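Side-chain contacts in hypothetical protein (Pyrococcus furiosus, PDB 2FZF), which is of unknown function but belongs to the rubrerythrin family of the ferritin clan, consistent with a ferritin-like four-helix bundle protein: residues Glu22-Met27 with Leu125-Met130; Ile13-Asp18 with Glu87-Glu92; Lys40-Lys45 with Ile107-Trp112. All coordinates share one frame; numbering follows the deposited sequence.

How the contacts relate
Contacts 1 and 3 both join helix 21-44 to helix 103-129, but at opposite ends: the start of the first helix meets the end of the second in contact 1, and the end meets the start in contact 3. The helices therefore run antiparallel, with the contact centres about 26 Å apart. In sequence, both segments of contact 3 fall between those of contact 1. Contact 2, about 10 Å from contact 1 and touching it through Met16 and Met27, lies about 23 Å from contact 3, where Pro91 meets Trp112. Apolar contacts thus fasten both ends of one helix pair, probably part of a ferritin-like bundle, while contact 2 ties the N-terminal segment to the long interhelical connection beside contact 1.

Contact 1. Residues Glu22-Met27 with Leu125-Met130; sequences EELLGM and LKLEEM
Leu24 and Leu127 form the centre of a buried, wholly apolar helix-to-helix contact, made where helix 21-44 begins and helix 103-129 ends. No hydrogen bond passes between the segments, and about 155 Å² of surface is buried. Both leucines send their CB toward the opposite segment, and their CA atoms stand 8.2 Å apart. The two side chains lie alongside one another, pointing opposite ways, which brings CD1 of Leu24 to 3.5 Å from CD1 of Leu127. The same Leu127 methyl also lies alongside CB of Leu24, at 3.8 Å, and meets its side chain over more than one carbon. Leu127 uses its second branch differently: CD2 approaches CD2 of Leu25 at 4.1 Å, so one forked residue sits against two consecutive leucines of the other helix. Leu25 starts off to the flank of the interface. With its CG beside the backbone N (chi1 -74°) and an extended second torsion, it still carries CD2 across to that methyl.

Apolar packing between antiparallel helices is consistent with the ferritin-like bundle expected of the rubrerythrin family. Leucine suits these positions because it is apolar and forked, able to touch neighbours on two fronts. Met130, just after helix 103-129, makes a minor contact at the border: SD lies 4.2 Å from Leu24 CD1, its side chain running crosswise to the leucine, though the far end of this methionine is less certainly placed. Met140 of helix 134-164 and Met16 of the N-terminal loop also touch Leu127, while Tyr73 of helix 63-76 packs on Leu25.

Contact 2. Residues Ile13-Asp18 with Glu87-Glu92; sequences IEKMAD and EHIGPE
Ile13 and Ile89 mark the nearest approach of a short 3-10 turn and a loop, their CA atoms 6.0 Å apart with no hydrogen bond passing between the segments. Ile13 lies in the turn, whereas Ile89 belongs to the extended connection between helix 63-76 and helix 103-129. Ile89 is the central residue, supplying roughly half of the 180 Å² buried. Its CB points toward the other segment, and each of its outer carbons finds a different partner.

CG2, anti to the backbone N, faces CD1 of Ile13 at 3.6 Å and also lies 3.8 Å from Ile13 CA. The Ile13 side chain leaves its backbone pointing away from Ile89, but a bend at the second torsion (chi2 65°) turns CD1 back so that the two side chains meet nearly perpendicular. On the other branch, CD1 of Ile89 rests 4.0 Å from CG of Lys15, using the apolar base of a residue whose amino group turns to Asp18 OD2 in a salt bridge within its own segment, though its position is uncertain. CG1 of Ile89 meets CG of Met16 at 4.1 Å, and this flexible methionine goes on to touch Leu24 of helix 21-44 and Phe123 of helix 103-129. Beta-branched isoleucine suits this place because its two arms spread to several neighbours at once. With an alanine here, Ile13 CD1 and the methylenes of Lys15 and Met16 would probably lose their shared partner, leaving the connection able to shift against the N-terminal segment.

Leu11 shares backbone hydrogen bonds with His88 and Gly90, holding the two backbones together nearby. Between the segments themselves the contacts are apolar and non-directional, which implies cohesion through burial and fit of shape.

Contact 3. Residues Lys40-Lys45 with Ile107-Trp112; sequences KSLAEK and IDLIRW
Leu42 is turned to chi1 -133° and chi2 -152°, and this spreads its two methyls toward Leu109 and Ile110 on the facing helix. For Ile110, CG1 lies beside the backbone N and anti to the carbonyl carbon (chi1 -63°), so that CD1 swings toward Leu42 although the residue's CB starts off to the flank. The CA atoms of Leu42 and Leu109 are 8.0 Å apart.

Each methyl of Leu42 has its own task. CD1 meets CD1 of Ile110 at 3.9 Å, methyl against methyl, with the side chains crossing at about a right angle. CD2 instead lies 4.1 Å from CB of Leu109, close to that residue's backbone, while the two leucines run past one another, oppositely directed. A forked leucine is apt here, because it can reach two successive residues of the other helix, and isoleucine offers a long apolar arm from a position set to one side. The contact is small, burying 109 Å², and has no polar link across it.

Two salt bridges stay within single helices. Lys40 NZ meets Glu44 OE1 on its syn lone pair at 3.0 Å, one turn along. Asp108 OD2 takes a hydrogen bond of 2.9 Å from Arg111 NH2, close to the guanidinium plane, and another from Gln104.

Ile55 of helix 51-61 touches both Leu42 and Ile110, while Leu154 of helix 134-164 packs on Ile110, so the antiparallel pair of helices 21-44 and 103-129 is joined here by two further helices of the all-helical bundle.

Contact 1. Residues Glu22-Met27 with Leu125-Met130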
loop_
_atom_site.group_PDB
_atom_site.type_symbol
_atom_site.label_atom_id
_atom_site.label_comp_id
_atom_site.label_asym_id
_atom_site.label_seq_id
_atom_site.Cartn_x
_atom_site.Cartn_y
_atom_site.Cartn_z
ATOM N N GLU A 22 27.350 -6.518 0.346
ATOM C CA GLU A 22 27.007 -7.791 -0.280
ATOM C C GLU A 22 26.289 -8.717 0.705
ATOM O O GLU A 22 25.344 -9.421 0.341
ATOM C CB GLU A 22 28.272 -8.463 -0.830
ATOM C CG GLU A 22 29.514 -8.196 0.002
ATOM C CD GLU A 22 30.556 -7.358 -0.722
ATOM O OE1 GLU A 22 31.180 -7.875 -1.680
ATOM O OE2 GLU A 22 30.751 -6.180 -0.340
ATOM N N GLU A 23 26.735 -8.703 1.956
ATOM C CA GLU A 23 26.129 -9.532 2.991
ATOM C C GLU A 23 24.702 -9.079 3.198
ATOM O O GLU A 23 23.779 -9.890 3.322
ATOM C CB GLU A 23 26.904 -9.400 4.298
ATOM C CG GLU A 23 28.071 -10.363 4.408
ATOM C CD GLU A 23 28.789 -10.264 5.741
ATOM O OE1 GLU A 23 29.411 -11.270 6.145
ATOM O OE2 GLU A 23 28.737 -9.186 6.374
ATOM N N LEU A 24 24.531 -7.766 3.239
ATOM C CA LEU A 24 23.216 -7.196 3.410
ATOM C C LEU A 24 22.372 -7.583 2.198
ATOM O O LEU A 24 21.294 -8.154 2.351
ATOM C CB LEU A 24 23.309 -5.671 3.568
ATOM C CG LEU A 24 23.941 -5.188 4.887
ATOM C CD1 LEU A 24 23.952 -3.668 4.931
ATOM C CD2 LEU A 24 23.161 -5.745 6.070
ATOM N N LEU A 25 22.858 -7.304 0.994
ATOM C CA LEU A 25 22.083 -7.678 -0.178
ATOM C C LEU A 25 21.705 -9.156 -0.119
ATOM O O LEU A 25 20.610 -9.527 -0.531
ATOM C CB LEU A 25 22.842 -7.381 -1.469
ATOM C CG LEU A 25 22.933 -5.902 -1.857
ATOM C CD1 LEU A 25 23.872 -5.785 -3.016
ATOM C CD2 LEU A 25 21.584 -5.336 -2.214
ATOM N N GLY A 26 22.590 -10.002 0.401
ATOM C CA GLY A 26 22.250 -11.409 0.503
ATOM C C GLY A 26 21.071 -11.598 1.458
ATOM O O GLY A 26 20.175 -12.409 1.225
ATOM N N MET A 27 21.093 -10.839 2.549
ATOM C CA MET A 27 20.042 -10.866 3.555
ATOM C C MET A 27 18.724 -10.479 2.908
ATOM O O MET A 27 17.708 -11.150 3.106
ATOM C CB MET A 27 20.366 -9.883 4.685
ATOM C CG MET A 27 21.424 -10.382 5.661
ATOM S SD MET A 27 21.666 -9.339 7.149
ATOM C CE MET A 27 19.967 -8.993 7.574
ATOM N N LEU A 125 15.559 1.601 3.175
ATOM C CA LEU A 125 15.739 3.043 3.346
ATOM C C LEU A 125 17.193 3.289 3.697
ATOM O O LEU A 125 17.811 4.236 3.209
ATOM C CB LEU A 125 14.863 3.556 4.485
ATOM C CG LEU A 125 13.573 4.247 4.046
ATOM C CD1 LEU A 125 12.730 4.620 5.263
ATOM C CD2 LEU A 125 13.936 5.475 3.220
ATOM N N LYS A 126 17.730 2.425 4.557
ATOM C CA LYS A 126 19.114 2.535 4.977
ATOM C C LYS A 126 20.030 2.111 3.839
ATOM O O LYS A 126 20.966 2.829 3.485
ATOM C CB LYS A 126 19.390 1.671 6.213
ATOM C CG LYS A 126 20.889 1.578 6.579
ATOM C CD LYS A 126 21.580 2.962 6.686
ATOM C CE LYS A 126 23.114 2.848 6.704
ATOM N NZ LYS A 126 23.626 2.003 7.829
ATOM N N LEU A 127 19.751 0.947 3.263
ATOM C CA LEU A 127 20.551 0.421 2.164
ATOM C C LEU A 127 20.631 1.469 1.068
ATOM O O LEU A 127 21.606 1.535 0.318
ATOM C CB LEU A 127 19.921 -0.862 1.622
ATOM C CG LEU A 127 20.846 -2.069 1.450
ATOM C CD1 LEU A 127 21.514 -2.397 2.773
ATOM C CD2 LEU A 127 20.050 -3.262 0.956
ATOM N N GLU A 128 19.595 2.296 0.982
ATOM C CA GLU A 128 19.562 3.350 -0.020
ATOM C C GLU A 128 20.682 4.346 0.200
ATOM O O GLU A 128 21.317 4.811 -0.751
ATOM C CB GLU A 128 18.240 4.099 0.030
ATOM C CG GLU A 128 18.293 5.385 -0.764
ATOM C CD GLU A 128 16.998 6.138 -0.729
ATOM O OE1 GLU A 128 16.471 6.362 0.385
ATOM O OE2 GLU A 128 16.511 6.509 -1.816
ATOM N N GLU A 129 20.900 4.691 1.464
ATOM C CA GLU A 129 21.936 5.639 1.825
ATOM C C GLU A 129 23.297 4.962 1.911
ATOM O O GLU A 129 24.315 5.592 1.623
ATOM C CB GLU A 129 21.597 6.300 3.161
ATOM C CG GLU A 129 20.203 6.942 3.221
ATOM C CD GLU A 129 19.971 8.027 2.163
ATOM O OE1 GLU A 129 18.907 8.691 2.224
ATOM O OE2 GLU A 129 20.837 8.215 1.273
ATOM N N MET A 130 23.304 3.682 2.296
ATOM C CA MET A 130 24.532 2.890 2.441
ATOM C C MET A 130 25.076 2.440 1.069
ATOM O O MET A 130 25.939 1.566 0.986
ATOM C CB MET A 130 24.259 1.683 3.385
ATOM C CG MET A 130 25.503 0.987 3.999
ATOM S SD MET A 130 25.318 0.211 5.652
ATOM C CE MET A 130 25.959 1.486 6.702
#

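Contact 2. Residues Ile13-Asp18 with Glu87-Glu92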
loop_
_atom_site.group_PDB
_atom_site.type_symbol
_atom_site.label_atom_id
_atom_site.label_comp_id
_atom_site.label_asym_id
_atom_site.label_seq_id
_atom_site.Cartn_x
_atom_site.Cartn_y
_atom_site.Cartn_z
ATOM N N ILE A 13 17.495 -3.357 13.213
ATOM C CA ILE A 13 17.928 -2.576 12.055
ATOM C C ILE A 13 19.227 -1.826 12.376
ATOM O O ILE A 13 20.101 -1.637 11.518
ATOM C CB ILE A 13 16.809 -1.565 11.667
ATOM C CG1 ILE A 13 16.827 -1.285 10.165
ATOM C CG2 ILE A 13 16.973 -0.275 12.456
ATOM C CD1 ILE A 13 16.496 -2.491 9.327
ATOM N N GLU A 14 19.335 -1.412 13.635
ATOM C CA GLU A 14 20.481 -0.666 14.140
ATOM C C GLU A 14 21.793 -1.377 13.859
ATOM O O GLU A 14 22.780 -0.753 13.469
ATOM C CB GLU A 14 20.331 -0.439 15.647
ATOM C CG GLU A 14 21.265 0.633 16.198
ATOM C CD GLU A 14 20.914 2.037 15.711
ATOM O OE1 GLU A 14 20.471 2.173 14.546
ATOM O OE2 GLU A 14 21.097 3.002 16.494
ATOM N N LYS A 15 21.810 -2.689 14.047
ATOM C CA LYS A 15 23.038 -3.424 13.814
ATOM C C LYS A 15 23.213 -3.899 12.383
ATOM O O LYS A 15 23.607 -5.035 12.143
ATOM C CB LYS A 15 23.136 -4.602 14.771
ATOM C CG LYS A 15 22.171 -5.704 14.491
ATOM C CD LYS A 15 22.397 -6.839 15.472
ATOM C CE LYS A 15 23.849 -7.350 15.446
ATOM N NZ LYS A 15 24.302 -7.908 14.119
ATOM N N MET A 16 22.917 -3.017 11.432
ATOM C CA MET A 16 23.083 -3.341 10.026
ATOM C C MET A 16 24.543 -3.057 9.702
ATOM O O MET A 16 25.110 -3.634 8.773
ATOM C CB MET A 16 22.181 -2.463 9.146
ATOM C CG MET A 16 20.857 -3.098 8.704
ATOM S SD MET A 16 19.854 -1.990 7.652
ATOM C CE MET A 16 20.744 -2.040 6.111
ATOM N N ALA A 17 25.162 -2.175 10.481
ATOM C CA ALA A 17 26.555 -1.825 10.234
ATOM C C ALA A 17 27.519 -2.981 10.474
ATOM O O ALA A 17 28.680 -2.914 10.070
ATOM C CB ALA A 17 26.954 -0.621 11.072
ATOM N N ASP A 18 27.044 -4.040 11.118
ATOM C CA ASP A 18 27.890 -5.201 11.381
ATOM C C ASP A 18 28.117 -6.047 10.140
ATOM O O ASP A 18 28.840 -7.043 10.202
ATOM C CB ASP A 18 27.275 -6.088 12.471
ATOM C CG ASP A 18 27.615 -5.612 13.875
ATOM O OD1 ASP A 18 28.821 -5.508 14.183
ATOM O OD2 ASP A 18 26.686 -5.346 14.672
ATOM N N GLU A 87 23.090 -14.679 10.172
ATOM C CA GLU A 87 22.269 -13.715 10.871
ATOM C C GLU A 87 21.274 -13.043 9.922
ATOM O O GLU A 87 21.381 -13.140 8.693
ATOM C CB GLU A 87 23.155 -12.666 11.565
ATOM C CG GLU A 87 24.200 -13.221 12.585
ATOM C CD GLU A 87 23.599 -13.914 13.828
ATOM O OE1 GLU A 87 22.645 -13.379 14.448
ATOM O OE2 GLU A 87 24.109 -14.998 14.201
ATOM N N HIS A 88 20.283 -12.377 10.500
ATOM C CA HIS A 88 19.287 -11.695 9.698
ATOM C C HIS A 88 18.569 -10.614 10.499
ATOM O O HIS A 88 18.281 -10.783 11.687
ATOM C CB HIS A 88 18.291 -12.711 9.127
ATOM C CG HIS A 88 17.360 -13.307 10.140
ATOM N ND1 HIS A 88 16.403 -12.568 10.799
ATOM C CD2 HIS A 88 17.198 -14.588 10.552
ATOM C CE1 HIS A 88 15.686 -13.366 11.570
ATOM N NE2 HIS A 88 16.146 -14.596 11.438
ATOM N N ILE A 89 18.298 -9.495 9.838
ATOM C CA ILE A 89 17.613 -8.377 10.469
ATOM C C ILE A 89 16.105 -8.548 10.386
ATOM O O ILE A 89 15.574 -8.982 9.362
ATOM C CB ILE A 89 17.968 -7.036 9.785
ATOM C CG1 ILE A 89 19.464 -6.745 9.926
ATOM C CG2 ILE A 89 17.151 -5.916 10.390
ATOM C CD1 ILE A 89 19.935 -6.597 11.356
ATOM N N GLY A 90 15.419 -8.211 11.470
ATOM C CA GLY A 90 13.971 -8.296 11.489
ATOM C C GLY A 90 13.414 -9.699 11.555
ATOM O O GLY A 90 14.156 -10.664 11.459
ATOM N N PRO A 91 12.088 -9.841 11.707
ATOM C CA PRO A 91 11.482 -11.174 11.785
ATOM C C PRO A 91 11.601 -12.014 10.517
ATOM O O PRO A 91 11.441 -11.523 9.402
ATOM C CB PRO A 91 10.028 -10.872 12.168
ATOM C CG PRO A 91 9.775 -9.548 11.538
ATOM C CD PRO A 91 11.060 -8.784 11.800
ATOM N N GLU A 92 11.894 -13.292 10.703
ATOM C CA GLU A 92 12.031 -14.193 9.578
ATOM C C GLU A 92 10.762 -15.027 9.442
ATOM O O GLU A 92 10.514 -15.956 10.219
ATOM C CB GLU A 92 13.257 -15.082 9.771
ATOM C CG GLU A 92 13.351 -16.245 8.812
ATOM C CD GLU A 92 14.690 -16.945 8.892
ATOM O OE1 GLU A 92 15.688 -16.387 8.378
ATOM O OE2 GLU A 92 14.745 -18.048 9.483
#

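Contact 3. Residues Lys40-Lys45 with Ile107-Trp112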
loop_
_atom_site.group_PDB
_atom_site.type_symbol
_atom_site.label_atom_id
_atom_site.label_comp_id
_atom_site.label_asym_id
_atom_site.label_seq_id
_atom_site.Cartn_x
_atom_site.Cartn_y
_atom_site.Cartn_z
ATOM N N LYS A 40 2.429 -16.980 -0.000
ATOM C CA LYS A 40 1.856 -18.050 -0.812
ATOM C C LYS A 40 1.100 -19.049 0.049
ATOM O O LYS A 40 0.070 -19.563 -0.367
ATOM C CB LYS A 40 2.952 -18.779 -1.583
ATOM C CG LYS A 40 3.064 -18.359 -3.034
ATOM C CD LYS A 40 1.803 -18.720 -3.815
ATOM C CE LYS A 40 1.543 -20.232 -3.812
ATOM N NZ LYS A 40 0.312 -20.617 -4.589
ATOM N N SER A 41 1.614 -19.316 1.247
ATOM C CA SER A 41 0.987 -20.270 2.154
ATOM C C SER A 41 -0.127 -19.633 2.940
ATOM O O SER A 41 -1.088 -20.294 3.331
ATOM C CB SER A 41 2.008 -20.814 3.137
ATOM O OG SER A 41 3.161 -21.228 2.448
ATOM N N LEU A 42 0.033 -18.346 3.207
ATOM C CA LEU A 42 -0.960 -17.607 3.954
ATOM C C LEU A 42 -2.230 -17.603 3.118
ATOM O O LEU A 42 -3.273 -18.059 3.567
ATOM C CB LEU A 42 -0.484 -16.164 4.184
ATOM C CG LEU A 42 -0.557 -15.469 5.557
ATOM C CD1 LEU A 42 -0.701 -13.971 5.305
ATOM C CD2 LEU A 42 -1.719 -15.980 6.407
ATOM N N ALA A 43 -2.138 -17.100 1.890
ATOM C CA ALA A 43 -3.317 -17.041 1.034
ATOM C C ALA A 43 -3.925 -18.425 0.909
ATOM O O ALA A 43 -5.129 -18.598 1.066
ATOM C CB ALA A 43 -2.952 -16.498 -0.339
ATOM N N GLU A 44 -3.062 -19.397 0.629
ATOM C CA GLU A 44 -3.435 -20.794 0.466
ATOM C C GLU A 44 -4.395 -21.242 1.561
ATOM O O GLU A 44 -5.336 -22.005 1.334
ATOM C CB GLU A 44 -2.179 -21.667 0.519
ATOM C CG GLU A 44 -1.983 -22.592 -0.669
ATOM C CD GLU A 44 -1.163 -21.967 -1.784
ATOM O OE1 GLU A 44 -1.547 -20.883 -2.287
ATOM O OE2 GLU A 44 -0.123 -22.566 -2.155
ATOM N N LYS A 45 -4.139 -20.758 2.763
ATOM C CA LYS A 45 -4.942 -21.108 3.914
ATOM C C LYS A 45 -5.642 -19.849 4.394
ATOM O O LYS A 45 -5.037 -19.033 5.079
ATOM C CB LYS A 45 -4.015 -21.655 5.001
ATOM C CG LYS A 45 -3.064 -22.743 4.500
ATOM C CD LYS A 45 -2.055 -23.137 5.566
ATOM C CE LYS A 45 -1.131 -24.264 5.106
ATOM N NZ LYS A 45 -1.826 -25.569 4.916
ATOM N N ILE A 107 -5.003 -13.327 12.727
ATOM C CA ILE A 107 -4.564 -12.055 13.299
ATOM C C ILE A 107 -3.059 -12.027 13.530
ATOM O O ILE A 107 -2.373 -11.099 13.110
ATOM C CB ILE A 107 -5.242 -11.776 14.653
ATOM C CG1 ILE A 107 -6.767 -11.772 14.489
ATOM C CG2 ILE A 107 -4.751 -10.432 15.215
ATOM C CD1 ILE A 107 -7.299 -10.692 13.555
ATOM N N ASP A 108 -2.559 -13.048 14.211
ATOM C CA ASP A 108 -1.146 -13.169 14.518
ATOM C C ASP A 108 -0.304 -13.069 13.250
ATOM O O ASP A 108 0.554 -12.197 13.142
ATOM C CB ASP A 108 -0.885 -14.515 15.217
ATOM C CG ASP A 108 -1.478 -14.586 16.642
ATOM O OD1 ASP A 108 -1.456 -15.685 17.245
ATOM O OD2 ASP A 108 -1.948 -13.548 17.158
ATOM N N LEU A 109 -0.564 -13.962 12.299
ATOM C CA LEU A 109 0.153 -14.010 11.025
ATOM C C LEU A 109 0.114 -12.698 10.227
ATOM O O LEU A 109 1.081 -12.362 9.542
ATOM C CB LEU A 109 -0.400 -15.159 10.160
ATOM C CG LEU A 109 0.210 -16.572 10.186
ATOM C CD1 LEU A 109 1.709 -16.425 10.055
ATOM C CD2 LEU A 109 -0.132 -17.318 11.446
ATOM N N ILE A 110 -0.994 -11.960 10.287
ATOM C CA ILE A 110 -1.043 -10.690 9.559
ATOM C C ILE A 110 -0.243 -9.657 10.354
ATOM O O ILE A 110 0.410 -8.800 9.780
ATOM C CB ILE A 110 -2.495 -10.141 9.368
ATOM C CG1 ILE A 110 -3.344 -11.093 8.508
ATOM C CG2 ILE A 110 -2.444 -8.788 8.680
ATOM C CD1 ILE A 110 -2.901 -11.225 7.069
ATOM N N ARG A 111 -0.280 -9.753 11.680
ATOM C CA ARG A 111 0.437 -8.807 12.537
ATOM C C ARG A 111 1.942 -8.912 12.313
ATOM O O ARG A 111 2.623 -7.894 12.217
ATOM C CB ARG A 111 0.085 -9.074 14.000
ATOM C CG ARG A 111 0.132 -7.836 14.897
ATOM C CD ARG A 111 -0.295 -8.170 16.304
ATOM N NE ARG A 111 0.479 -9.299 16.816
ATOM C CZ ARG A 111 -0.046 -10.479 17.135
ATOM N NH1 ARG A 111 0.733 -11.451 17.583
ATOM N NH2 ARG A 111 -1.350 -10.688 17.016
ATOM N N TRP A 112 2.447 -10.147 12.227
ATOM C CA TRP A 112 3.867 -10.412 11.979
ATOM C C TRP A 112 4.278 -9.993 10.571
ATOM O O TRP A 112 5.413 -9.584 10.340
ATOM C CB TRP A 112 4.186 -11.902 12.159
ATOM C CG TRP A 112 4.509 -12.272 13.584
ATOM C CD1 TRP A 112 3.712 -12.962 14.469
ATOM C CD2 TRP A 112 5.668 -11.870 14.322
ATOM N NE1 TRP A 112 4.304 -12.998 15.708
ATOM C CE2 TRP A 112 5.508 -12.336 15.648
ATOM C CE3 TRP A 112 6.835 -11.150 13.993
ATOM C CZ2 TRP A 112 6.460 -12.108 16.649
ATOM C CZ3 TRP A 112 7.787 -10.923 14.994
ATOM C CH2 TRP A 112 7.590 -11.403 16.301
#